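PDB 5K2M: RimK-related lysine biosynthesis protein from Thermococcus kodakarensis, which binds ATP and magnesium as a RimK-family ATP-grasp ligase of the LysX subfamily, probably joining an amino acid to a carboxylate in amino-acid biosynthesis. Local coordinates for residues A[15-20]-A[262-267]. Numbering follows the deposited sequence.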
loop_
_atom_site.group_PDB
_atom_site.type_symbol
_atom_site.label_atom_id
_atom_site.label_comp_id
_atom_site.label_asym_id
_atom_site.label_seq_id
_atom_site.Cartn_x
_atom_site.Cartn_y
_atom_site.Cartn_z
ATOM N N MET A 15 -3.063 19.082 -49.006
ATOM C CA MET A 15 -1.908 19.468 -49.819
ATOM C C MET A 15 -1.850 20.992 -50.002
ATOM O O MET A 15 -0.775 21.575 -50.014
ATOM C CB MET A 15 -1.929 18.760 -51.185
ATOM C CG MET A 15 -1.870 17.227 -51.134
ATOM S SD MET A 15 -0.485 16.509 -50.207
ATOM C CE MET A 15 0.952 17.205 -51.027
ATOM N N ALA A 16 -3.005 21.634 -50.146
ATOM C CA ALA A 16 -3.046 23.086 -50.259
ATOM C C ALA A 16 -2.656 23.714 -48.914
ATOM O O ALA A 16 -1.880 24.669 -48.864
ATOM C CB ALA A 16 -4.431 23.549 -50.698
ATOM N N ILE A 17 -3.168 23.153 -47.819
ATOM C CA ILE A 17 -2.832 23.664 -46.492
ATOM C C ILE A 17 -1.325 23.568 -46.273
ATOM O O ILE A 17 -0.708 24.506 -45.787
ATOM C CB ILE A 17 -3.626 22.942 -45.386
ATOM C CG1 ILE A 17 -5.104 23.320 -45.500
ATOM C CG2 ILE A 17 -3.132 23.347 -44.000
ATOM C CD1 ILE A 17 -6.051 22.376 -44.808
ATOM N N LYS A 18 -0.742 22.439 -46.668
ATOM C CA LYS A 18 0.683 22.205 -46.516
ATOM C C LYS A 18 1.505 23.248 -47.264
ATOM O O LYS A 18 2.438 23.813 -46.702
ATOM C CB LYS A 18 1.032 20.804 -47.014
ATOM C CG LYS A 18 2.524 20.532 -47.125
ATOM C CD LYS A 18 2.768 19.060 -47.413
ATOM C CE LYS A 18 4.220 18.664 -47.217
ATOM N NZ LYS A 18 4.918 18.569 -48.517
ATOM N N GLU A 19 1.151 23.496 -48.526
ATOM C CA GLU A 19 1.844 24.501 -49.340
ATOM C C GLU A 19 1.802 25.878 -48.678
ATOM O O GLU A 19 2.835 26.534 -48.559
ATOM C CB GLU A 19 1.248 24.580 -50.755
ATOM C CG GLU A 19 2.060 25.419 -51.749
ATOM C CD GLU A 19 1.811 26.922 -51.646
ATOM O OE1 GLU A 19 2.782 27.716 -51.745
ATOM O OE2 GLU A 19 0.644 27.327 -51.467
ATOM N N ARG A 20 0.621 26.302 -48.231
ATOM C CA ARG A 20 0.473 27.644 -47.632
ATOM C C ARG A 20 1.250 27.745 -46.328
ATOM O O ARG A 20 1.946 28.726 -46.101
ATOM C CB ARG A 20 -0.983 27.998 -47.360
ATOM C CG ARG A 20 -1.906 27.910 -48.557
ATOM C CD ARG A 20 -1.680 28.959 -49.636
ATOM N NE ARG A 20 -2.792 28.852 -50.584
ATOM C CZ ARG A 20 -2.959 27.852 -51.461
ATOM N NH1 ARG A 20 -2.055 26.877 -51.593
ATOM N NH2 ARG A 20 -4.040 27.840 -52.239
ATOM N N LYS A 262 -6.250 31.218 -46.004
ATOM C CA LYS A 262 -6.931 31.880 -44.898
ATOM C C LYS A 262 -6.899 31.024 -43.630
ATOM O O LYS A 262 -6.750 31.546 -42.525
ATOM C CB LYS A 262 -8.377 32.198 -45.282
ATOM C CG LYS A 262 -8.528 33.213 -46.405
ATOM C CD LYS A 262 -8.304 34.610 -45.873
ATOM C CE LYS A 262 -8.310 35.647 -46.973
ATOM N NZ LYS A 262 -7.954 36.977 -46.402
ATOM N N LEU A 263 -7.041 29.710 -43.792
ATOM C CA LEU A 263 -7.005 28.796 -42.666
ATOM C C LEU A 263 -5.618 28.826 -42.010
ATOM O O LEU A 263 -5.501 28.859 -40.783
ATOM C CB LEU A 263 -7.370 27.376 -43.121
ATOM C CG LEU A 263 -7.306 26.239 -42.101
ATOM C CD1 LEU A 263 -8.369 26.423 -41.038
ATOM C CD2 LEU A 263 -7.477 24.894 -42.785
ATOM N N VAL A 264 -4.577 28.821 -42.833
ATOM C CA VAL A 264 -3.202 28.879 -42.336
ATOM C C VAL A 264 -2.885 30.235 -41.680
ATOM O O VAL A 264 -2.221 30.273 -40.640
ATOM C CB VAL A 264 -2.191 28.560 -43.449
ATOM C CG1 VAL A 264 -0.773 28.873 -43.010
ATOM C CG2 VAL A 264 -2.300 27.091 -43.845
ATOM N N GLU A 265 -3.367 31.328 -42.269
ATOM C CA GLU A 265 -3.170 32.666 -41.683
ATOM C C GLU A 265 -3.801 32.758 -40.299
ATOM O O GLU A 265 -3.232 33.328 -39.381
ATOM C CB GLU A 265 -3.740 33.761 -42.594
ATOM C CG GLU A 265 -2.933 33.986 -43.867
ATOM C CD GLU A 265 -3.629 34.874 -44.894
ATOM O OE1 GLU A 265 -4.648 35.522 -44.565
ATOM O OE2 GLU A 265 -3.142 34.929 -46.043
ATOM N N TYR A 266 -4.979 32.172 -40.149
ATOM C CA TYR A 266 -5.615 32.103 -38.861
ATOM C C TYR A 266 -4.790 31.249 -37.900
ATOM O O TYR A 266 -4.551 31.645 -36.762
ATOM C CB TYR A 266 -7.012 31.534 -39.010
ATOM C CG TYR A 266 -7.739 31.457 -37.705
ATOM C CD1 TYR A 266 -8.183 32.606 -37.081
ATOM C CD2 TYR A 266 -7.971 30.247 -37.088
ATOM C CE1 TYR A 266 -8.836 32.557 -35.875
ATOM C CE2 TYR A 266 -8.634 30.186 -35.877
ATOM C CZ TYR A 266 -9.070 31.346 -35.286
ATOM O OH TYR A 266 -9.725 31.316 -34.096
ATOM N N ALA A 267 -4.345 30.079 -38.359
ATOM C CA ALA A 267 -3.455 29.252 -37.562
ATOM C C ALA A 267 -2.216 30.037 -37.130
ATOM O O ALA A 267 -1.809 29.936 -35.976
ATOM C CB ALA A 267 -3.045 28.001 -38.318
#
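Leu263 meets Ile17 methyl to methyl, Leu263 CD2 lying 3.5 Å from Ile17 CD1, and so begins an apolar contact between two helices distant in sequence. With CG1 anti to the carbonyl carbon (chi1 -68°), Ile17 directs CD1 to Leu263 and CG2 to Val264. Val264 is the wedge of the interface: its CG2 packs 3.8 Å from Ile17 CG2 and also rests 3.9 Å from Arg20 CB, touching two residues one helical turn apart. Val264 CG2 lies 3.6 Å from Ile17 O, while Val264 CG1 leans on the backbone, 4.0 Å from Arg20 C. Of its side chain, Arg20 gives this packing mainly CB; the rest bends at chi2 (-69°), taking the guanidinium away to salt bridges with Asp258 and with Glu19, where Arg20 NH1 to Glu19 OE2 (2.7 Å) is a bent bond, tilted from the guanidinium plane, to the anti lone pair. The pair exemplifies helix packing through aliphatic branches with the polar group turned aside. The segment axes, 9.3 Å apart, cross at -51°. Helix 259-272, near the C-terminus, thereby packs against helix 12-24 of the N-terminal parallel sheet domain; Ile47 of strand 45-49 touches both Ile17 and Val264, and Val71 of strand 70-71 meets Leu263.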